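Local coordinates for protein putative cytosine/guanine deaminase (Unidentified, PDB 2PAJ) that catalyses the zinc-dependent hydrolytic deamination of 2-amino-4-hydroxypteridines, releasing ammonium and leaving 2,4-dihydroxypteridines, at residues 17-22 with 31-36; 65-70 with 417-422; 172-177 with 185-190. One frame throughout, in Å; residues are numbered along the deposited sequence.

Contact 1. Residues 17-22 with 31-36; sequences AAAIMT and PSRVPG
The carbonyl oxygen of S32 is approached by two groups of the facing chain: it accepts a hydrogen bond from the backbone N of T22 at 2.7 Å and receives a CA-H...O contact from M21. On the other segment, I20 O accepts V34 N at 3.0 Å nearly in line with its C=O, whereas T22 N comes to S32 O from above the carbonyl plane; the CA of R33 also touches I20 O. Between these two bonds M21 and R33 form a single beta bridge, so the loop segment 31-36 lies against the 17-22 backbone for just a few residues.

Side chains fill in around the bridge. The M21 chain bends at its second and third torsions and brings SD over one face of the R33 guanidinium, touching R33 CG at 3.5 Å. The arginine is extended from CG to NE, so its tip reaches back along the partner segment until NH2 lies 3.6 Å from A19 CB, which meets the guanidinium obliquely; alanine's single methyl suits so close a neighbour. Its NH1 is paired with D429 in a salt bridge. The branched I20 sets CG2 against V34 CG1 at 3.5 Å, while I20 CD1 packs against the carbonyl of G36, where no side chain intervenes.

A19 and M21 both hydrogen-bond to I68 of strand 67-73, whereas I20 O serves the loop. The main chain therefore supplies the directional bonds to both neighbours, and arginine's aliphatic stem packs with sulfur while its charge is met by D429.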
ATOM      1  N   ALA A  17     -17.973  -8.605 -18.375  1.00 52.41           N
ATOM      2  CA  ALA A  17     -16.906  -7.609 -18.275  1.00 51.70           C
ATOM      3  C   ALA A  17     -16.297  -7.345 -19.657  1.00 51.75           C
ATOM      4  O   ALA A  17     -16.146  -8.265 -20.469  1.00 53.44           O
ATOM      5  CB  ALA A  17     -15.835  -8.089 -17.318  1.00 49.11           C
ATOM      6  N   ALA A  18     -15.951  -6.087 -19.921  1.00 49.43           N
ATOM      7  CA  ALA A  18     -15.361  -5.707 -21.193  1.00 46.71           C
ATOM      8  C   ALA A  18     -13.908  -6.168 -21.258  1.00 47.31           C
ATOM      9  O   ALA A  18     -13.373  -6.410 -22.335  1.00 47.98           O
ATOM     10  CB  ALA A  18     -15.444  -4.200 -21.368  1.00 45.36           C
ATOM     11  N   ALA A  19     -13.276  -6.290 -20.094  1.00 47.76           N
ATOM     12  CA  ALA A  19     -11.885  -6.719 -20.006  1.00 48.33           C
ATOM     13  C   ALA A  19     -11.531  -7.184 -18.593  1.00 49.28           C
ATOM     14  O   ALA A  19     -12.088  -6.691 -17.607  1.00 48.80           O
ATOM     15  CB  ALA A  19     -10.967  -5.588 -20.423  1.00 46.60           C
ATOM     16  N   ILE A  20     -10.596  -8.130 -18.508  1.00 49.11           N
ATOM     17  CA  ILE A  20     -10.151  -8.678 -17.229  1.00 48.34           C
ATOM     18  C   ILE A  20      -8.630  -8.810 -17.126  1.00 48.09           C
ATOM     19  O   ILE A  20      -8.040  -9.715 -17.711  1.00 47.78           O
ATOM     20  CB  ILE A  20     -10.742 -10.087 -16.983  1.00 49.61           C
ATOM     21  CG1 ILE A  20     -12.267 -10.068 -17.124  1.00 51.17           C
ATOM     22  CG2 ILE A  20     -10.372 -10.554 -15.587  1.00 49.23           C
ATOM     23  CD1 ILE A  20     -12.932 -11.436 -16.984  1.00 48.17           C
ATOM     24  N   MET A  21      -7.994  -7.913 -16.383  1.00 48.38           N
ATOM     25  CA  MET A  21      -6.546  -7.995 -16.197  1.00 48.62           C
ATOM     26  C   MET A  21      -6.272  -8.851 -14.945  1.00 49.73           C
ATOM     27  O   MET A  21      -6.835  -8.618 -13.881  1.00 48.27           O
ATOM     28  CB  MET A  21      -5.946  -6.596 -16.054  1.00 47.73           C
ATOM     29  CG  MET A  21      -6.230  -5.652 -17.234  1.00 47.57           C
ATOM     30  SD  MET A  21      -5.933  -6.313 -18.901  1.00 44.07           S
ATOM     31  CE  MET A  21      -4.176  -6.240 -19.017  1.00 44.74           C
ATOM     32  N   THR A  22      -5.406  -9.847 -15.092  1.00 51.68           N
ATOM     33  CA  THR A  22      -5.096 -10.777 -14.018  1.00 53.32           C
ATOM     34  C   THR A  22      -4.045 -10.361 -13.013  1.00 53.28           C
ATOM     35  O   THR A  22      -3.993 -10.899 -11.908  1.00 54.09           O
ATOM     36  CB  THR A  22      -4.621 -12.105 -14.579  1.00 55.51           C
ATOM     37  OG1 THR A  22      -5.416 -12.453 -15.713  1.00 57.73           O
ATOM     38  CG2 THR A  22      -4.765 -13.202 -13.516  1.00 59.96           C
ATOM     39  N   PRO A  31      -0.637 -15.656 -17.346  1.00 60.61           N
ATOM     40  CA  PRO A  31      -1.256 -14.634 -18.207  1.00 59.36           C
ATOM     41  C   PRO A  31      -1.639 -13.333 -17.483  1.00 58.63           C
ATOM     42  O   PRO A  31      -2.130 -13.358 -16.348  1.00 58.13           O
ATOM     43  CB  PRO A  31      -2.460 -15.368 -18.803  1.00 58.04           C
ATOM     44  CG  PRO A  31      -2.756 -16.442 -17.797  1.00 57.68           C
ATOM     45  CD  PRO A  31      -1.398 -16.917 -17.406  1.00 59.01           C
ATOM     46  N   SER A  32      -1.412 -12.202 -18.150  1.00 57.35           N
ATOM     47  CA  SER A  32      -1.698 -10.894 -17.563  1.00 56.87           C
ATOM     48  C   SER A  32      -3.113 -10.428 -17.841  1.00 56.61           C
ATOM     49  O   SER A  32      -3.657  -9.580 -17.136  1.00 56.19           O
ATOM     50  CB  SER A  32      -0.705  -9.842 -18.079  1.00 57.06           C
ATOM     51  OG  SER A  32      -0.947  -9.507 -19.435  1.00 56.63           O
ATOM     52  N   ARG A  33      -3.699 -10.973 -18.893  1.00 56.65           N
ATOM     53  CA  ARG A  33      -5.055 -10.631 -19.269  1.00 56.29           C
ATOM     54  C   ARG A  33      -5.727 -11.944 -19.599  1.00 57.99           C
ATOM     55  O   ARG A  33      -5.160 -12.790 -20.295  1.00 58.60           O
ATOM     56  CB  ARG A  33      -5.059  -9.735 -20.501  1.00 54.21           C
ATOM     57  CG  ARG A  33      -6.422  -9.217 -20.880  1.00 52.74           C
ATOM     58  CD  ARG A  33      -6.378  -8.615 -22.262  1.00 53.18           C
ATOM     59  NE  ARG A  33      -7.576  -7.851 -22.583  1.00 52.69           N
ATOM     60  CZ  ARG A  33      -7.562  -6.577 -22.950  1.00 53.26           C
ATOM     61  NH1 ARG A  33      -6.409  -5.917 -23.042  1.00 51.15           N
ATOM     62  NH2 ARG A  33      -8.702  -5.966 -23.227  1.00 53.48           N
ATOM     63  N   VAL A  34      -6.929 -12.139 -19.093  1.00 60.20           N
ATOM     64  CA  VAL A  34      -7.614 -13.375 -19.387  1.00 62.90           C
ATOM     65  C   VAL A  34      -8.857 -13.095 -20.194  1.00 64.81           C
ATOM     66  O   VAL A  34      -9.878 -12.659 -19.669  1.00 64.22           O
ATOM     67  CB  VAL A  34      -8.004 -14.132 -18.110  1.00 61.95           C
ATOM     68  CG1 VAL A  34      -8.858 -13.259 -17.228  1.00 61.88           C
ATOM     69  CG2 VAL A  34      -8.757 -15.390 -18.466  1.00 64.14           C
ATOM     70  N   PRO A  35      -8.767 -13.266 -21.512  1.00 68.60           N
ATOM     71  CA  PRO A  35     -10.029 -12.989 -22.204  1.00 69.14           C
ATOM     72  C   PRO A  35     -11.026 -14.043 -21.706  1.00 66.51           C
ATOM     73  O   PRO A  35     -10.886 -15.240 -21.993  1.00 63.33           O
ATOM     74  CB  PRO A  35      -9.643 -13.123 -23.688  1.00 70.72           C
ATOM     75  CG  PRO A  35      -8.212 -12.556 -23.686  1.00 70.44           C
ATOM     76  CD  PRO A  35      -7.618 -13.229 -22.444  1.00 70.26           C
ATOM     77  N   GLY A  36     -11.980 -13.571 -20.907  1.00 64.60           N
ATOM     78  CA  GLY A  36     -13.013 -14.411 -20.314  1.00 66.12           C
ATOM     79  C   GLY A  36     -14.052 -13.382 -19.970  1.00 66.08           C
ATOM     80  O   GLY A  36     -13.695 -12.203 -19.992  1.00 69.56           O
TER

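Contact 2. Residues 65-70 with 417-422; sequences DCVIYP and YRLDDP
V67 and Y417 exchange two backbone hydrogen bonds: Y417 N donates to V67 O at 2.9 Å, and V67 N donates to Y417 O at 3.2 Å. This reciprocal arrangement makes them an antiparallel hydrogen-bonded pair, with both side chains on the same face of the sheet.

The aromatic contact lies on the Y69 side of that pair. The Y417 ring presents its edge to the face of the Y69 ring in a T-shaped stack, with centroids 5.5 Å apart and planes at 90°. CE1 does the touching, 3.7 Å from Y69 CB and 3.8 Å from Y69 CG. Y417 carries CG beside its own backbone N (chi1 -53°), which swings the ring toward the neighbouring strand. Tyrosine suits position 69 because it combines a broad face for this stack with a hydroxyl at the far end that hydrogen-bonds to A431 O. P434, from helix 433-436, packs against both tyrosine side chains.

The pairing joins strand 67-73, which leads toward the zinc ligands H76 and H78, to strand 414-418, far along the sequence. Bringing an early and a late part of the chain together in this way is as expected for the ATZ/TRZ family of amidohydrolases, where a small beta domain built from both ends of the chain flanks the metal-bearing barrel.

Apolar packing continues past the end of the strand. V67 CG2 meets L419 CD1 at 4.0 Å, the leucine standing at the centre of an inverse gamma turn that takes the chain out of the strand.

C66 packs on the backbone and side chain beyond the pair: CB lies 3.3 Å from Y417 O, and SG lies obliquely to the R418 guanidinium, 3.7 Å from NE. M444 of strand 442-448 packs against both C66 and R418.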
ATOM      1  N   ASP A  65     -19.580  -3.281 -20.124  1.00 57.36           N
ATOM      2  CA  ASP A  65     -18.753  -2.152 -20.545  1.00 57.56           C
ATOM      3  C   ASP A  65     -17.710  -1.786 -19.504  1.00 57.03           C
ATOM      4  O   ASP A  65     -16.978  -0.809 -19.678  1.00 57.47           O
ATOM      5  CB  ASP A  65     -19.607  -0.912 -20.838  1.00 58.04           C
ATOM      6  CG  ASP A  65     -20.579  -1.125 -21.968  1.00 58.07           C
ATOM      7  OD1 ASP A  65     -20.180  -1.698 -23.002  1.00 59.30           O
ATOM      8  OD2 ASP A  65     -21.741  -0.698 -21.820  1.00 58.88           O
ATOM      9  N   CYS A  66     -17.648  -2.556 -18.424  1.00 55.47           N
ATOM     10  CA  CYS A  66     -16.686  -2.281 -17.371  1.00 54.14           C
ATOM     11  C   CYS A  66     -15.444  -3.135 -17.479  1.00 54.19           C
ATOM     12  O   CYS A  66     -15.465  -4.238 -18.010  1.00 53.63           O
ATOM     13  CB  CYS A  66     -17.316  -2.482 -15.995  1.00 53.63           C
ATOM     14  SG  CYS A  66     -18.605  -1.311 -15.612  1.00 53.59           S
ATOM     15  N   VAL A  67     -14.357  -2.590 -16.956  1.00 54.54           N
ATOM     16  CA  VAL A  67     -13.065  -3.250 -16.956  1.00 54.30           C
ATOM     17  C   VAL A  67     -12.783  -3.741 -15.536  1.00 52.76           C
ATOM     18  O   VAL A  67     -13.065  -3.055 -14.549  1.00 50.92           O
ATOM     19  CB  VAL A  67     -11.955  -2.263 -17.420  1.00 55.69           C
ATOM     20  CG1 VAL A  67     -10.604  -2.943 -17.443  1.00 57.61           C
ATOM     21  CG2 VAL A  67     -12.289  -1.734 -18.802  1.00 55.47           C
ATOM     22  N   ILE A  68     -12.239  -4.946 -15.445  1.00 52.27           N
ATOM     23  CA  ILE A  68     -11.921  -5.541 -14.159  1.00 52.03           C
ATOM     24  C   ILE A  68     -10.408  -5.629 -13.994  1.00 51.96           C
ATOM     25  O   ILE A  68      -9.687  -5.976 -14.927  1.00 52.70           O
ATOM     26  CB  ILE A  68     -12.576  -6.947 -14.024  1.00 51.60           C
ATOM     27  CG1 ILE A  68     -14.098  -6.792 -13.958  1.00 48.12           C
ATOM     28  CG2 ILE A  68     -12.080  -7.651 -12.777  1.00 50.24           C
ATOM     29  CD1 ILE A  68     -14.847  -8.083 -13.861  1.00 47.86           C
ATOM     30  N   TYR A  69      -9.952  -5.283 -12.795  1.00 52.05           N
ATOM     31  CA  TYR A  69      -8.543  -5.274 -12.402  1.00 51.94           C
ATOM     32  C   TYR A  69      -8.507  -5.883 -11.002  1.00 51.57           C
ATOM     33  O   TYR A  69      -9.536  -5.961 -10.322  1.00 50.64           O
ATOM     34  CB  TYR A  69      -8.058  -3.826 -12.230  1.00 53.90           C
ATOM     35  CG  TYR A  69      -7.436  -3.081 -13.405  1.00 55.11           C
ATOM     36  CD1 TYR A  69      -7.977  -3.156 -14.694  1.00 56.67           C
ATOM     37  CD2 TYR A  69      -6.340  -2.227 -13.196  1.00 56.17           C
ATOM     38  CE1 TYR A  69      -7.449  -2.403 -15.740  1.00 58.47           C
ATOM     39  CE2 TYR A  69      -5.808  -1.471 -14.228  1.00 57.74           C
ATOM     40  CZ  TYR A  69      -6.366  -1.561 -15.497  1.00 58.59           C
ATOM     41  OH  TYR A  69      -5.858  -0.787 -16.512  1.00 57.96           O
ATOM     42  N   PRO A  70      -7.338  -6.359 -10.560  1.00 50.93           N
ATOM     43  CA  PRO A  70      -7.349  -6.894  -9.200  1.00 50.27           C
ATOM     44  C   PRO A  70      -7.175  -5.614  -8.367  1.00 50.05           C
ATOM     45  O   PRO A  70      -6.536  -4.669  -8.832  1.00 51.07           O
ATOM     46  CB  PRO A  70      -6.131  -7.814  -9.178  1.00 49.83           C
ATOM     47  CG  PRO A  70      -5.234  -7.229 -10.173  1.00 50.18           C
ATOM     48  CD  PRO A  70      -6.160  -6.838 -11.295  1.00 51.54           C
ATOM     49  N   TYR A 417     -14.182  -1.098 -12.746  1.00 52.22           N
ATOM     50  CA  TYR A 417     -14.254   0.312 -13.136  1.00 52.08           C
ATOM     51  C   TYR A 417     -15.212   0.638 -14.282  1.00 51.98           C
ATOM     52  O   TYR A 417     -15.253  -0.060 -15.296  1.00 50.85           O
ATOM     53  CB  TYR A 417     -12.867   0.831 -13.525  1.00 49.37           C
ATOM     54  CG  TYR A 417     -11.777   0.617 -12.504  1.00 49.38           C
ATOM     55  CD1 TYR A 417     -10.822  -0.392 -12.679  1.00 50.61           C
ATOM     56  CD2 TYR A 417     -11.667   1.444 -11.382  1.00 48.51           C
ATOM     57  CE1 TYR A 417      -9.784  -0.567 -11.767  1.00 48.52           C
ATOM     58  CE2 TYR A 417     -10.633   1.276 -10.467  1.00 47.74           C
ATOM     59  CZ  TYR A 417      -9.695   0.270 -10.665  1.00 47.75           C
ATOM     60  OH  TYR A 417      -8.664   0.099  -9.770  1.00 45.23           O
ATOM     61  N   ARG A 418     -15.988   1.701 -14.108  1.00 53.20           N
ATOM     62  CA  ARG A 418     -16.894   2.145 -15.158  1.00 56.01           C
ATOM     63  C   ARG A 418     -16.194   3.337 -15.822  1.00 56.37           C
ATOM     64  O   ARG A 418     -15.849   4.312 -15.151  1.00 57.91           O
ATOM     65  CB  ARG A 418     -18.250   2.561 -14.574  1.00 56.21           C
ATOM     66  CG  ARG A 418     -19.255   3.016 -15.625  1.00 57.04           C
ATOM     67  CD  ARG A 418     -20.675   2.830 -15.140  1.00 57.47           C
ATOM     68  NE  ARG A 418     -21.099   1.433 -15.196  1.00 59.57           N
ATOM     69  CZ  ARG A 418     -21.996   0.908 -14.368  1.00 60.74           C
ATOM     70  NH1 ARG A 418     -22.545   1.669 -13.426  1.00 62.30           N
ATOM     71  NH2 ARG A 418     -22.357  -0.361 -14.481  1.00 59.89           N
ATOM     72  N   LEU A 419     -15.951   3.241 -17.130  1.00 56.82           N
ATOM     73  CA  LEU A 419     -15.273   4.311 -17.862  1.00 56.32           C
ATOM     74  C   LEU A 419     -16.296   5.251 -18.478  1.00 56.73           C
ATOM     75  O   LEU A 419     -16.299   5.472 -19.683  1.00 58.76           O
ATOM     76  CB  LEU A 419     -14.403   3.723 -18.968  1.00 53.68           C
ATOM     77  CG  LEU A 419     -13.462   2.578 -18.597  1.00 53.58           C
ATOM     78  CD1 LEU A 419     -12.739   2.114 -19.842  1.00 52.87           C
ATOM     79  CD2 LEU A 419     -12.465   3.026 -17.541  1.00 53.50           C
ATOM     80  N   ASP A 420     -17.154   5.811 -17.641  1.00 56.68           N
ATOM     81  CA  ASP A 420     -18.204   6.713 -18.091  1.00 57.48           C
ATOM     82  C   ASP A 420     -17.760   8.173 -18.259  1.00 55.63           C
ATOM     83  O   ASP A 420     -18.564   9.038 -18.614  1.00 55.45           O
ATOM     84  CB  ASP A 420     -19.360   6.616 -17.104  1.00 61.40           C
ATOM     85  CG  ASP A 420     -18.904   6.808 -15.673  1.00 65.24           C
ATOM     86  OD1 ASP A 420     -18.570   7.955 -15.295  1.00 66.59           O
ATOM     87  OD2 ASP A 420     -18.864   5.805 -14.928  1.00 68.92           O
ATOM     88  N   ASP A 421     -16.482   8.434 -17.992  1.00 54.27           N
ATOM     89  CA  ASP A 421     -15.903   9.768 -18.126  1.00 51.50           C
ATOM     90  C   ASP A 421     -15.381   9.887 -19.554  1.00 51.30           C
ATOM     91  O   ASP A 421     -14.804   8.939 -20.085  1.00 49.63           O
ATOM     92  CB  ASP A 421     -14.729   9.940 -17.158  1.00 50.31           C
ATOM     93  CG  ASP A 421     -14.183  11.365 -17.136  1.00 50.81           C
ATOM     94  OD1 ASP A 421     -14.644  12.164 -16.298  1.00 50.83           O
ATOM     95  OD2 ASP A 421     -13.304  11.691 -17.957  1.00 48.09           O
ATOM     96  N   PRO A 422     -15.577  11.052 -20.193  1.00 50.85           N
ATOM     97  CA  PRO A 422     -15.116  11.271 -21.563  1.00 51.00           C
ATOM     98  C   PRO A 422     -13.648  11.006 -21.881  1.00 51.51           C
ATOM     99  O   PRO A 422     -13.302  10.825 -23.041  1.00 53.27           O
ATOM    100  CB  PRO A 422     -15.529  12.718 -21.851  1.00 50.69           C
ATOM    101  CG  PRO A 422     -15.817  13.308 -20.510  1.00 52.19           C
ATOM    102  CD  PRO A 422     -16.409  12.175 -19.744  1.00 51.65           C
TER

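Contact 3. Residues 172-177 with 185-190; sequences TQTRQL and LRPETL
The connection from strand 163-168 to helix 190-203, part of the (beta/alpha) barrel architecture of amidohydrolases, doubles back on itself here, the T172 backbone and the T174 methyl packing against P187 just before T189 takes the N-cap position of the helix. No direct hydrogen bond crosses between the two segments. T172 and P187 bury most in the contact: the proline ring turns CB to the carbonyl carbon of T172 and CD to the methyl of T174, with T174 CG2 - P187 CD at 3.6 Å. A proline fits such a place, being compact, rigid and free of any need for an N-H partner.

T172 works with both its branches. Its OG1 lies between the backbone N and the carbonyl carbon (chi1 57°) and is hydrogen-bonded to E230, while CG2 reaches the first turn of the helix at L190 CA, 3.8 Å away. T172 CA makes a CA-H...O contact with E188 O, CA to O 3.4 Å. A water bridges the two segments, donating to T172 O at 2.6 Å and, weakly, to E188 O. Within the first segment, T174 OG1 donates to Q176 OE1 at 2.6 Å, in the carbonyl plane and on a lone pair.

The loop is anchored beyond itself as well: E188 forms a salt bridge with R168 at the end of strand 163-168, and L190 packs on E230 and E233, which sets the start of helix 190-203 beside helix 228-240.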
ATOM      1  N   THR A 172      15.540   4.872  17.807  1.00 60.67           N
ATOM      2  CA  THR A 172      16.124   4.787  19.135  1.00 62.08           C
ATOM      3  C   THR A 172      17.077   5.962  19.308  1.00 63.61           C
ATOM      4  O   THR A 172      17.567   6.211  20.393  1.00 65.80           O
ATOM      5  CB  THR A 172      16.863   3.449  19.351  1.00 60.49           C
ATOM      6  OG1 THR A 172      17.871   3.277  18.349  1.00 60.68           O
ATOM      7  CG2 THR A 172      15.882   2.307  19.293  1.00 58.13           C
ATOM      8  N   GLN A 173      17.337   6.683  18.226  1.00 66.47           N
ATOM      9  CA  GLN A 173      18.192   7.859  18.295  1.00 69.74           C
ATOM     10  C   GLN A 173      17.671   9.038  17.518  1.00 72.34           C
ATOM     11  O   GLN A 173      16.612   8.960  16.884  1.00 72.88           O
ATOM     12  CB  GLN A 173      19.609   7.568  17.827  1.00 69.57           C
ATOM     13  CG  GLN A 173      19.731   6.554  16.754  1.00 67.66           C
ATOM     14  CD  GLN A 173      20.641   5.472  17.216  1.00 67.50           C
ATOM     15  OE1 GLN A 173      20.371   4.832  18.236  1.00 66.07           O
ATOM     16  NE2 GLN A 173      21.746   5.272  16.503  1.00 67.69           N
ATOM     17  N   THR A 174      18.444  10.124  17.545  1.00 76.34           N
ATOM     18  CA  THR A 174      18.053  11.360  16.870  1.00 79.96           C
ATOM     19  C   THR A 174      19.101  12.465  16.962  1.00 82.96           C
ATOM     20  O   THR A 174      19.372  13.186  15.980  1.00 83.38           O
ATOM     21  CB  THR A 174      16.772  11.945  17.492  1.00 79.17           C
ATOM     22  OG1 THR A 174      16.575  13.273  16.983  1.00 79.50           O
ATOM     23  CG2 THR A 174      16.883  11.979  19.036  1.00 77.33           C
ATOM     24  N   ARG A 175      19.652  12.604  18.167  1.00 86.21           N
ATOM     25  CA  ARG A 175      20.635  13.628  18.483  1.00 89.07           C
ATOM     26  C   ARG A 175      20.415  14.968  17.783  1.00 89.76           C
ATOM     27  O   ARG A 175      21.251  15.479  17.012  1.00 88.90           O
ATOM     28  CB  ARG A 175      22.060  13.109  18.285  1.00 90.83           C
ATOM     29  CG  ARG A 175      22.792  12.909  19.628  1.00 93.50           C
ATOM     30  CD  ARG A 175      22.141  11.788  20.490  1.00 96.56           C
ATOM     31  NE  ARG A 175      21.611  12.214  21.796  1.00 98.40           N
ATOM     32  CZ  ARG A 175      20.342  12.029  22.185  1.00 99.64           C
ATOM     33  NH1 ARG A 175      19.472  11.436  21.361  1.00 99.57           N
ATOM     34  NH2 ARG A 175      19.943  12.400  23.404  1.00 99.37           N
ATOM     35  N   GLN A 176      19.203  15.452  18.046  1.00 90.58           N
ATOM     36  CA  GLN A 176      18.692  16.761  17.666  1.00 91.58           C
ATOM     37  C   GLN A 176      18.812  17.191  19.145  1.00 92.00           C
ATOM     38  O   GLN A 176      18.479  18.316  19.547  1.00 92.27           O
ATOM     39  CB  GLN A 176      17.199  16.693  17.279  1.00 92.03           C
ATOM     40  CG  GLN A 176      16.801  16.162  15.885  1.00 93.66           C
ATOM     41  CD  GLN A 176      15.260  15.969  15.753  1.00 94.71           C
ATOM     42  OE1 GLN A 176      14.708  14.931  16.161  1.00 94.69           O
ATOM     43  NE2 GLN A 176      14.570  16.980  15.197  1.00 93.60           N
ATOM     44  N   LEU A 177      19.290  16.206  19.920  1.00 91.76           N
ATOM     45  CA  LEU A 177      19.545  16.230  21.364  1.00 92.04           C
ATOM     46  C   LEU A 177      18.356  15.684  22.171  1.00 92.16           C
ATOM     47  O   LEU A 177      18.209  14.456  22.290  1.00 92.09           O
ATOM     48  CB  LEU A 177      19.954  17.636  21.858  1.00 91.93           C
ATOM     49  CG  LEU A 177      20.704  17.643  23.208  1.00 91.52           C
ATOM     50  CD1 LEU A 177      21.746  16.497  23.254  1.00 90.64           C
ATOM     51  CD2 LEU A 177      21.367  19.006  23.413  1.00 91.39           C
ATOM     52  N   LEU A 185       8.481  14.155  19.714  1.00 67.61           N
ATOM     53  CA  LEU A 185       9.608  13.785  18.859  1.00 66.96           C
ATOM     54  C   LEU A 185      10.757  13.026  19.512  1.00 66.74           C
ATOM     55  O   LEU A 185      11.790  12.813  18.875  1.00 66.42           O
ATOM     56  CB  LEU A 185      10.175  15.027  18.163  1.00 68.36           C
ATOM     57  CG  LEU A 185       9.275  15.786  17.177  1.00 69.56           C
ATOM     58  CD1 LEU A 185       8.634  14.766  16.236  1.00 69.90           C
ATOM     59  CD2 LEU A 185       8.205  16.609  17.918  1.00 69.95           C
ATOM     60  N   ARG A 186      10.596  12.616  20.769  1.00 66.64           N
ATOM     61  CA  ARG A 186      11.654  11.883  21.468  1.00 65.89           C
ATOM     62  C   ARG A 186      11.677  10.411  21.115  1.00 64.73           C
ATOM     63  O   ARG A 186      10.631   9.752  21.072  1.00 64.51           O
ATOM     64  CB  ARG A 186      11.505  12.008  22.983  1.00 67.66           C
ATOM     65  CG  ARG A 186      12.346  13.106  23.601  1.00 69.56           C
ATOM     66  CD  ARG A 186      11.955  13.308  25.038  1.00 71.38           C
ATOM     67  NE  ARG A 186      12.179  14.683  25.461  1.00 72.24           N
ATOM     68  CZ  ARG A 186      11.532  15.251  26.470  1.00 73.05           C
ATOM     69  NH1 ARG A 186      10.625  14.549  27.148  1.00 72.77           N
ATOM     70  NH2 ARG A 186      11.789  16.512  26.797  1.00 73.26           N
ATOM     71  N   PRO A 187      12.878   9.867  20.882  1.00 63.42           N
ATOM     72  CA  PRO A 187      12.980   8.452  20.535  1.00 63.60           C
ATOM     73  C   PRO A 187      12.488   7.504  21.630  1.00 64.09           C
ATOM     74  O   PRO A 187      12.277   7.894  22.774  1.00 64.61           O
ATOM     75  CB  PRO A 187      14.469   8.278  20.212  1.00 63.22           C
ATOM     76  CG  PRO A 187      15.133   9.344  21.019  1.00 62.56           C
ATOM     77  CD  PRO A 187      14.202  10.516  20.898  1.00 63.01           C
ATOM     78  N   GLU A 188      12.276   6.256  21.249  1.00 65.08           N
ATOM     79  CA  GLU A 188      11.840   5.242  22.186  1.00 65.62           C
ATOM     80  C   GLU A 188      13.055   4.384  22.475  1.00 65.70           C
ATOM     81  O   GLU A 188      13.902   4.180  21.607  1.00 66.06           O
ATOM     82  CB  GLU A 188      10.760   4.359  21.574  1.00 65.99           C
ATOM     83  CG  GLU A 188       9.417   4.988  21.412  1.00 68.04           C
ATOM     84  CD  GLU A 188       8.452   4.014  20.777  1.00 70.61           C
ATOM     85  OE1 GLU A 188       8.721   3.586  19.629  1.00 71.99           O
ATOM     86  OE2 GLU A 188       7.432   3.669  21.418  1.00 71.12           O
ATOM     87  N   THR A 189      13.148   3.877  23.690  1.00 65.40           N
ATOM     88  CA  THR A 189      14.272   3.026  24.017  1.00 64.61           C
ATOM     89  C   THR A 189      14.075   1.728  23.235  1.00 63.32           C
ATOM     90  O   THR A 189      12.947   1.309  23.007  1.00 62.05           O
ATOM     91  CB  THR A 189      14.322   2.755  25.525  1.00 64.39           C
ATOM     92  OG1 THR A 189      15.036   1.539  25.765  1.00 68.57           O
ATOM     93  CG2 THR A 189      12.912   2.650  26.097  1.00 63.68           C
ATOM     94  N   LEU A 190      15.173   1.112  22.809  1.00 63.07           N
ATOM     95  CA  LEU A 190      15.135  -0.136  22.042  1.00 63.38           C
ATOM     96  C   LEU A 190      14.151  -1.200  22.569  1.00 64.56           C
ATOM     97  O   LEU A 190      13.369  -1.764  21.800  1.00 65.28           O
ATOM     98  CB  LEU A 190      16.556  -0.705  21.963  1.00 62.63           C
ATOM     99  CG  LEU A 190      16.931  -1.915  21.095  1.00 62.06           C
ATOM    100  CD1 LEU A 190      16.377  -3.185  21.697  1.00 60.96           C
ATOM    101  CD2 LEU A 190      16.426  -1.716  19.680  1.00 61.77           C
TER
HETATM  102  O   HOH W   1      15.642   5.927  22.130  1.00 62.12           O

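How the contacts relate
From the N terminus, contact 1 comes first: it closes a short loop after strand 19-20, bringing residues 31-36 back against the end of that strand and the residues just after it. Contact 2 opens only after contact 1 is complete, and spans nearly 350 residues to join strand 67-73 to strand 414-418. Contact 3 is nested inside that long span and closes a small loop between strand 163-168 and helix 190-203. Contacts 1 and 2 touch, with centres about 13 Å apart, because strands 19-20 and 67-73 are parallel neighbours; A18 and A19 bond to C66 and I68. Contact 3 lies on the opposite side of the chain's centre, its nearest atoms about 33 Å from contact 2.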